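Local coordinates for putative fimbrium tip subunit Fim1C (Bacteroides ovatus, PDB 4EPS), which probably forms part of the tip of fimbriae, the filamentous cell-surface appendages that mediate adhesion and biofilm formation, at residues V270-Y273 and S279-S282; I294-W299 and T453-V458; V438-K443 and K461-S466. All coordinates share one frame; numbering follows the deposited sequence.

Contact 1 (V270-Y273 and S279-S282). With SO4 (sulfate ion), chain F.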
loop_
_atom_site.group_PDB
_atom_site.type_symbol
_atom_site.label_atom_id
_atom_site.label_comp_id
_atom_site.label_asym_id
_atom_site.label_seq_id
_atom_site.Cartn_x
_atom_site.Cartn_y
_atom_site.Cartn_z
ATOM N N VAL A 270 3.021 -14.276 3.310
ATOM C CA VAL A 270 3.394 -15.480 4.063
ATOM C C VAL A 270 4.497 -15.056 5.062
ATOM O O VAL A 270 5.409 -14.313 4.697
ATOM C CB VAL A 270 3.899 -16.590 3.093
ATOM C CG1 VAL A 270 4.544 -17.755 3.868
ATOM C CG2 VAL A 270 2.769 -17.075 2.164
ATOM N N GLY A 271 4.404 -15.525 6.287
ATOM C CA GLY A 271 5.371 -15.172 7.316
ATOM C C GLY A 271 4.882 -14.066 8.233
ATOM O O GLY A 271 5.511 -13.800 9.259
ATOM N N ASP A 272 3.764 -13.393 7.889
ATOM C CA ASP A 272 3.237 -12.351 8.773
ATOM C C ASP A 272 2.757 -12.967 10.109
ATOM O O ASP A 272 2.295 -14.115 10.124
ATOM C CB ASP A 272 2.085 -11.587 8.127
ATOM C CG ASP A 272 2.467 -10.601 7.023
ATOM O OD1 ASP A 272 3.701 -10.391 6.793
ATOM O OD2 ASP A 272 1.551 -10.045 6.397
ATOM N N TYR A 273 2.878 -12.217 11.207
ATOM C CA TYR A 273 2.460 -12.673 12.552
ATOM C C TYR A 273 0.963 -12.431 12.728
ATOM O O TYR A 273 0.471 -11.334 12.444
ATOM C CB TYR A 273 3.282 -11.949 13.667
ATOM C CG TYR A 273 4.766 -12.222 13.547
ATOM C CD1 TYR A 273 5.329 -13.375 14.097
ATOM C CD2 TYR A 273 5.613 -11.316 12.907
ATOM C CE1 TYR A 273 6.697 -13.631 13.989
ATOM C CE2 TYR A 273 6.978 -11.575 12.765
ATOM C CZ TYR A 273 7.519 -12.721 13.327
ATOM O OH TYR A 273 8.862 -12.972 13.198
ATOM N N SER A 279 -5.555 -9.335 14.335
ATOM C CA SER A 279 -4.611 -8.356 13.786
ATOM C C SER A 279 -3.410 -9.083 13.177
ATOM O O SER A 279 -3.149 -10.244 13.512
ATOM C CB SER A 279 -4.175 -7.332 14.841
ATOM O OG SER A 279 -3.446 -7.928 15.893
ATOM N N VAL A 280 -2.707 -8.403 12.263
ATOM C CA VAL A 280 -1.579 -8.972 11.528
ATOM C C VAL A 280 -0.413 -8.015 11.616
ATOM O O VAL A 280 -0.586 -6.809 11.404
ATOM C CB VAL A 280 -2.011 -9.218 10.041
ATOM C CG1 VAL A 280 -0.874 -9.832 9.222
ATOM C CG2 VAL A 280 -3.278 -10.099 9.953
ATOM N N VAL A 281 0.778 -8.543 11.842
ATOM C CA VAL A 281 1.997 -7.747 11.917
ATOM C C VAL A 281 2.940 -8.222 10.822
ATOM O O VAL A 281 3.087 -9.426 10.619
ATOM C CB VAL A 281 2.660 -7.830 13.329
ATOM C CG1 VAL A 281 4.059 -7.206 13.327
ATOM C CG2 VAL A 281 1.792 -7.137 14.392
ATOM N N SER A 282 3.615 -7.284 10.161
ATOM C CA SER A 282 4.589 -7.624 9.106
ATOM C C SER A 282 5.597 -8.689 9.557
ATOM O O SER A 282 6.199 -8.552 10.643
ATOM C CB SER A 282 5.361 -6.371 8.700
ATOM O OG SER A 282 6.438 -6.708 7.829
HETATM S S SO4 F . 8.339 -3.858 6.263
HETATM O O1 SO4 F . 8.433 -4.934 5.285
HETATM O O2 SO4 F . 7.446 -4.302 7.320
HETATM O O3 SO4 F . 9.667 -3.633 6.811
HETATM O O4 SO4 F . 7.798 -2.666 5.716
#
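The ring of Tyr273 meets residues 279-282 at its edge, where the carbonyl O of Ser282 lies in the ring plane, 3.6 Å from Tyr273 CD2. Lys454 and Lys457 of helix 446-458, Ile296 and Pro288 are packed around the same side chain. The other flat group, the carboxylate of Asp272, presents OD2 to Val280 CG1 at 3.7 Å, while its OD1 approaches CA of Ser282. Both oxygens have firmer partners: OD2 accepts from His266 NE2 and the backbone N of Gln269, OD1 from the N of Gly283, tying the carboxylate to both sides of the pair.

Tyr273 and Val281 form an antiparallel hydrogen-bonded pair. Tyr273 N donates to Val281 O, and Val281 N returns a straighter bond to Tyr273 O (163° at the hydrogen), each 2.9 Å long. Their CB atoms stand 4.2 Å apart on the same face.

With OG anti to its backbone N (chi1 171°), Ser282 turns the hydroxyl away from the pair to donate to sulfate O2 at 2.7 Å, while Asn284 N donates to the same OG. The sulfate, probably from the crystallisation liquor, is also bonded by Asn284 ND2 and, from the second subunit, by Ala176 N and His267 NE2. At the border of the six-stranded antiparallel sheet, 280-281 is one outermost strand within this chain, strand 293-300 pairs with the far side of 273-275, and helix 446-458 covers the tyrosine.

Contact 2 (I294-W299 and T453-V458)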
loop_
_atom_site.group_PDB
_atom_site.type_symbol
_atom_site.label_atom_id
_atom_site.label_comp_id
_atom_site.label_asym_id
_atom_site.label_seq_id
_atom_site.Cartn_x
_atom_site.Cartn_y
_atom_site.Cartn_z
ATOM N N ILE A 294 -0.903 -16.018 17.864
ATOM C CA ILE A 294 -1.470 -17.389 17.819
ATOM C C ILE A 294 -0.953 -18.186 16.623
ATOM O O ILE A 294 -1.144 -19.413 16.569
ATOM C CB ILE A 294 -3.020 -17.372 17.847
ATOM C CG1 ILE A 294 -3.606 -16.684 16.593
ATOM C CG2 ILE A 294 -3.542 -16.723 19.180
ATOM C CD1 ILE A 294 -5.142 -16.874 16.396
ATOM N N GLY A 295 -0.328 -17.508 15.666
ATOM C CA GLY A 295 0.158 -18.233 14.489
ATOM C C GLY A 295 0.875 -17.353 13.490
ATOM O O GLY A 295 1.119 -16.165 13.752
ATOM N N ILE A 296 1.257 -17.964 12.368
ATOM C CA ILE A 296 1.949 -17.309 11.249
ATOM C C ILE A 296 1.108 -17.494 9.984
ATOM O O ILE A 296 0.660 -18.604 9.690
ATOM C CB ILE A 296 3.384 -17.942 11.052
ATOM C CG1 ILE A 296 4.267 -17.855 12.357
ATOM C CG2 ILE A 296 4.112 -17.342 9.843
ATOM C CD1 ILE A 296 4.484 -16.548 12.935
ATOM N N VAL A 297 0.986 -16.446 9.193
ATOM C CA VAL A 297 0.283 -16.552 7.901
ATOM C C VAL A 297 1.103 -17.494 7.033
ATOM O O VAL A 297 2.298 -17.237 6.807
ATOM C CB VAL A 297 0.126 -15.154 7.249
ATOM C CG1 VAL A 297 -0.454 -15.269 5.825
ATOM C CG2 VAL A 297 -0.764 -14.250 8.123
ATOM N N CYS A 298 0.485 -18.591 6.557
ATOM C CA CYS A 298 1.253 -19.583 5.787
ATOM C C CYS A 298 0.806 -19.694 4.330
ATOM O O CYS A 298 1.482 -20.361 3.537
ATOM C CB CYS A 298 1.185 -20.938 6.502
ATOM S SG CYS A 298 -0.493 -21.625 6.601
ATOM N N TRP A 299 -0.243 -18.972 3.923
ATOM C CA TRP A 299 -0.724 -19.004 2.525
ATOM C C TRP A 299 -1.635 -17.798 2.335
ATOM O O TRP A 299 -2.395 -17.481 3.236
ATOM C CB TRP A 299 -1.466 -20.328 2.236
ATOM C CG TRP A 299 -1.779 -20.546 0.782
ATOM C CD1 TRP A 299 -0.986 -21.136 -0.167
ATOM C CD2 TRP A 299 -3.001 -20.191 0.128
ATOM N NE1 TRP A 299 -1.654 -21.171 -1.382
ATOM C CE2 TRP A 299 -2.884 -20.576 -1.229
ATOM C CE3 TRP A 299 -4.198 -19.599 0.566
ATOM C CZ2 TRP A 299 -3.941 -20.436 -2.134
ATOM C CZ3 TRP A 299 -5.242 -19.454 -0.335
ATOM C CH2 TRP A 299 -5.092 -19.830 -1.678
ATOM N N THR A 453 11.825 -19.100 10.405
ATOM C CA THR A 453 12.472 -17.822 10.797
ATOM C C THR A 453 11.515 -16.901 11.587
ATOM O O THR A 453 11.976 -16.014 12.326
ATOM C CB THR A 453 13.007 -17.092 9.562
ATOM O OG1 THR A 453 11.931 -16.906 8.633
ATOM C CG2 THR A 453 14.205 -17.838 8.917
ATOM N N LYS A 454 10.192 -17.111 11.448
ATOM C CA LYS A 454 9.193 -16.327 12.202
ATOM C C LYS A 454 8.821 -17.055 13.474
ATOM O O LYS A 454 8.758 -16.453 14.539
ATOM C CB LYS A 454 7.904 -16.066 11.372
ATOM C CG LYS A 454 8.155 -15.611 9.953
ATOM C CD LYS A 454 8.912 -14.265 9.853
ATOM C CE LYS A 454 9.032 -13.858 8.398
ATOM N NZ LYS A 454 9.807 -14.853 7.600
ATOM N N LEU A 455 8.576 -18.368 13.361
ATOM C CA LEU A 455 8.208 -19.164 14.528
ATOM C C LEU A 455 9.208 -18.991 15.678
ATOM O O LEU A 455 8.792 -18.818 16.819
ATOM C CB LEU A 455 8.106 -20.649 14.159
ATOM C CG LEU A 455 6.933 -21.042 13.278
ATOM C CD1 LEU A 455 7.030 -22.546 12.882
ATOM C CD2 LEU A 455 5.606 -20.810 14.002
ATOM N N ILE A 456 10.503 -19.013 15.374
ATOM C CA ILE A 456 11.555 -18.920 16.408
ATOM C C ILE A 456 11.544 -17.559 17.156
ATOM O O ILE A 456 12.085 -17.472 18.250
ATOM C CB ILE A 456 12.952 -19.244 15.783
ATOM C CG1 ILE A 456 14.023 -19.631 16.860
ATOM C CG2 ILE A 456 13.461 -18.144 14.869
ATOM C CD1 ILE A 456 13.759 -20.991 17.614
ATOM N N LYS A 457 10.913 -16.514 16.587
ATOM C CA LYS A 457 10.847 -15.193 17.234
ATOM C C LYS A 457 9.691 -15.091 18.220
ATOM O O LYS A 457 9.702 -14.202 19.068
ATOM C CB LYS A 457 10.714 -14.087 16.173
ATOM C CG LYS A 457 11.922 -14.008 15.250
ATOM C CD LYS A 457 11.994 -12.663 14.554
ATOM C CE LYS A 457 13.093 -12.637 13.527
ATOM N NZ LYS A 457 12.942 -11.472 12.613
ATOM N N VAL A 458 8.665 -15.964 18.104
ATOM C CA VAL A 458 7.464 -15.878 18.965
ATOM C C VAL A 458 7.131 -17.186 19.704
ATOM O O VAL A 458 6.111 -17.253 20.413
ATOM C CB VAL A 458 6.209 -15.419 18.178
ATOM C CG1 VAL A 458 6.299 -13.931 17.803
ATOM C CG2 VAL A 458 5.970 -16.294 16.943
#
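Ile296 faces helix 446-458 and is met in turn by Lys454, Leu455 and Val458, the three residues of 453-458 that touch residues 294-299. Thr453, at the start, accepts a bond at OG1 from Lys454 NZ (3.1 Å).

Lys454 touches with the root of its side chain. Its CB lies 3.8 Å from Ile296 CD1, and the two side chains cross at about a right angle. Beyond CB the lysine bends at chi2 and leads away from the isoleucine, so that the ammonium reaches Thr453 OG1 and the carbonyl O of Lys450 on its own helix. Leu455 follows, starting alongside the strand and reaching in with one branch: CD2 comes to 3.6 Å from Ile296 CG1. It also packs on Met337, Leu339 and Arg505, which carries it over strands 334-338 and 502-509 (Met337, Arg505) and the loop residue Leu339.

One turn on from Lys454, the N of Lys457 bonds back to Lys454 O and that of Val458 to Leu455 O, three residues earlier in each case. Val458 then directs CG2 at the end of the isoleucine, 4.3 Å from Ile296 CD1. In Ile296, chi1 (-57°) sets CG1 toward Leu455 CD2, and the further bend at chi2 (-56°) brings CD1 to Lys454 CB and Val458 CG2.

The axes of the two segments pass 9.1 Å apart and run nearly antiparallel, at 165°. No hydrogen bond joins them. Between these two segments the contact is aliphatic packing around one isoleucine, and Tyr273 and Met337 extend the same interface; the lysine contributes its methylene root while its charge is turned back to the helix.

Contact 3 (V438-K443 and K461-S466)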
loop_
_atom_site.group_PDB
_atom_site.type_symbol
_atom_site.label_atom_id
_atom_site.label_comp_id
_atom_site.label_asym_id
_atom_site.label_seq_id
_atom_site.Cartn_x
_atom_site.Cartn_y
_atom_site.Cartn_z
ATOM N N VAL A 438 1.360 -30.037 2.201
ATOM C CA VAL A 438 2.341 -30.141 1.109
ATOM C C VAL A 438 2.701 -28.738 0.574
ATOM O O VAL A 438 3.883 -28.465 0.316
ATOM C CB VAL A 438 1.814 -31.098 0.009
ATOM C CG1 VAL A 438 2.574 -30.932 -1.318
ATOM C CG2 VAL A 438 1.907 -32.542 0.498
ATOM N N ALA A 439 1.717 -27.826 0.535
ATOM C CA ALA A 439 1.915 -26.458 0.027
ATOM C C ALA A 439 2.774 -25.566 0.949
ATOM O O ALA A 439 3.201 -24.496 0.511
ATOM C CB ALA A 439 0.564 -25.798 -0.244
ATOM N N LEU A 440 3.047 -25.983 2.203
ATOM C CA LEU A 440 3.942 -25.245 3.103
ATOM C C LEU A 440 5.394 -25.225 2.597
ATOM O O LEU A 440 6.174 -24.365 2.997
ATOM C CB LEU A 440 3.930 -25.854 4.512
ATOM C CG LEU A 440 2.587 -25.741 5.266
ATOM C CD1 LEU A 440 2.689 -26.402 6.621
ATOM C CD2 LEU A 440 2.203 -24.270 5.476
ATOM N N GLN A 441 5.766 -26.198 1.773
ATOM C CA GLN A 441 7.141 -26.262 1.286
ATOM C C GLN A 441 7.192 -26.004 -0.217
ATOM O O GLN A 441 6.287 -26.388 -0.959
ATOM C CB GLN A 441 7.754 -27.655 1.640
ATOM C CG GLN A 441 9.245 -27.879 1.243
ATOM C CD GLN A 441 10.183 -26.876 1.912
ATOM O OE1 GLN A 441 10.011 -25.663 1.796
ATOM N NE2 GLN A 441 11.211 -27.356 2.590
ATOM N N ASP A 442 8.262 -25.344 -0.679
ATOM C CA ASP A 442 8.475 -25.146 -2.110
ATOM C C ASP A 442 9.957 -25.409 -2.431
ATOM O O ASP A 442 10.733 -25.728 -1.527
ATOM C CB ASP A 442 7.994 -23.750 -2.577
ATOM C CG ASP A 442 8.754 -22.544 -2.028
ATOM O OD1 ASP A 442 9.842 -22.738 -1.425
ATOM O OD2 ASP A 442 8.267 -21.411 -2.206
ATOM N N LYS A 443 10.350 -25.253 -3.709
ATOM C CA LYS A 443 11.712 -25.525 -4.190
ATOM C C LYS A 443 12.764 -24.606 -3.556
ATOM O O LYS A 443 13.935 -24.982 -3.524
ATOM C CB LYS A 443 11.767 -25.423 -5.737
ATOM C CG LYS A 443 11.509 -24.019 -6.302
ATOM C CD LYS A 443 11.243 -24.031 -7.813
ATOM C CE LYS A 443 11.097 -22.639 -8.391
ATOM N NZ LYS A 443 9.957 -21.891 -7.791
ATOM N N LYS A 461 9.376 -23.396 19.668
ATOM C CA LYS A 461 9.330 -24.537 18.746
ATOM C C LYS A 461 9.221 -24.120 17.290
ATOM O O LYS A 461 8.440 -23.233 16.952
ATOM C CB LYS A 461 8.132 -25.433 19.085
ATOM C CG LYS A 461 8.186 -26.068 20.471
ATOM C CD LYS A 461 6.811 -26.499 20.941
ATOM C CE LYS A 461 6.882 -27.647 21.916
ATOM N NZ LYS A 461 5.539 -28.240 22.151
ATOM N N THR A 462 9.987 -24.769 16.432
ATOM C CA THR A 462 9.905 -24.529 14.997
ATOM C C THR A 462 9.283 -25.775 14.388
ATOM O O THR A 462 9.007 -26.754 15.098
ATOM C CB THR A 462 11.287 -24.208 14.375
ATOM O OG1 THR A 462 12.166 -25.310 14.606
ATOM C CG2 THR A 462 11.889 -22.875 14.865
HETATM N N MSE A 463 9.055 -25.734 13.093
HETATM C CA MSE A 463 8.532 -26.872 12.368
HETATM C C MSE A 463 9.744 -27.701 11.922
HETATM O O MSE A 463 10.499 -27.256 11.063
HETATM C CB MSE A 463 7.688 -26.340 11.208
HETATM C CG MSE A 463 6.798 -27.351 10.639
HETATM SE SE MSE A 463 5.730 -26.530 9.243
HETATM C CE MSE A 463 4.936 -28.215 8.737
ATOM N N ASP A 464 9.998 -28.851 12.582
ATOM C CA ASP A 464 11.148 -29.697 12.228
ATOM C C ASP A 464 10.909 -30.292 10.828
ATOM O O ASP A 464 9.920 -31.004 10.602
ATOM C CB ASP A 464 11.367 -30.770 13.302
ATOM C CG ASP A 464 12.514 -31.759 13.095
ATOM O OD1 ASP A 464 13.242 -31.634 12.081
ATOM O OD2 ASP A 464 12.665 -32.670 13.939
ATOM N N ILE A 465 11.806 -29.956 9.883
ATOM C CA ILE A 465 11.722 -30.415 8.486
ATOM C C ILE A 465 11.822 -31.960 8.387
ATOM O O ILE A 465 11.364 -32.503 7.395
ATOM C CB ILE A 465 12.812 -29.725 7.615
ATOM C CG1 ILE A 465 12.473 -29.793 6.115
ATOM C CG2 ILE A 465 14.259 -30.236 7.950
ATOM C CD1 ILE A 465 13.436 -29.013 5.141
ATOM N N SER A 466 12.409 -32.643 9.401
ATOM C CA SER A 466 12.584 -34.104 9.391
ATOM C C SER A 466 11.420 -34.826 10.094
ATOM O O SER A 466 11.397 -36.058 10.133
ATOM C CB SER A 466 13.908 -34.482 10.061
ATOM O OG SER A 466 13.921 -34.099 11.426
#
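This is a small, buried loop-to-loop contact in which Leu440 meets Met463 and Gln441 meets Ile465. The two loops flank helix 446-458, one leading into it and the other leaving it, and no hydrogen bond passes between them.

Leu440 points CD1 at the end of Met463, a selenomethionine, reaching its CE at 3.6 Å and its SE at 4.0 Å. The two side chains cross at about a right angle. Met463 can span the distance because its chain is extended throughout, with CG anti to the backbone N (chi1 -163°) and no bend beyond it. Tyr485 and Met337 pack against both residues, and Tyr485 also touches Gln441 and Ile465, so that it unites the two meetings.

The second meeting is between a methyl and an amide nitrogen: Ile465 CD1 lies 3.8 Å from Gln441 NE2, a plain van der Waals approach. The amide is committed to other partners. NE2 is hydrogen-bonded to Ser486 O and Asn445 OD1, and OE1 accepts from Leu447 N as well as from Asp442 N at 3.0 Å, the last donor tilted 19° from the carbonyl plane.

Each loop has its own internal order. A type I turn runs from Val438 to Gln441. Across from it Asp464 makes an Asx turn, its OD1 taking Ser466 N at 3.0 Å.

Van der Waals packing, apolar only at Leu440 and Met463, thus joins the loops directly, while the polar bonds of the Gln441 amide fix its position against the start of helix 446-458 and Ser486, which follows strand 479-485.

Overall arrangement
Going from the N terminus, contact 1 comes first and closes a short hairpin, with only five residues between its segments. The chain then enters strand 293-300, which pairs with 270-273 through the bonds of Gly271 and Asp272 to Val297; contact 2 joins this strand to helix 446-458 across an intervening span of 153 residues. Contact 3 begins inside that span and ends after it, so contacts 2 and 3 cross, whereas contact 1 stands in series with both. Cys298 against Leu440 and Leu455 against Met463 bring contacts 2 and 3 together. Contact 2 thus links the sheet edge of contact 1 to the loops of contact 3, which do not touch each other directly.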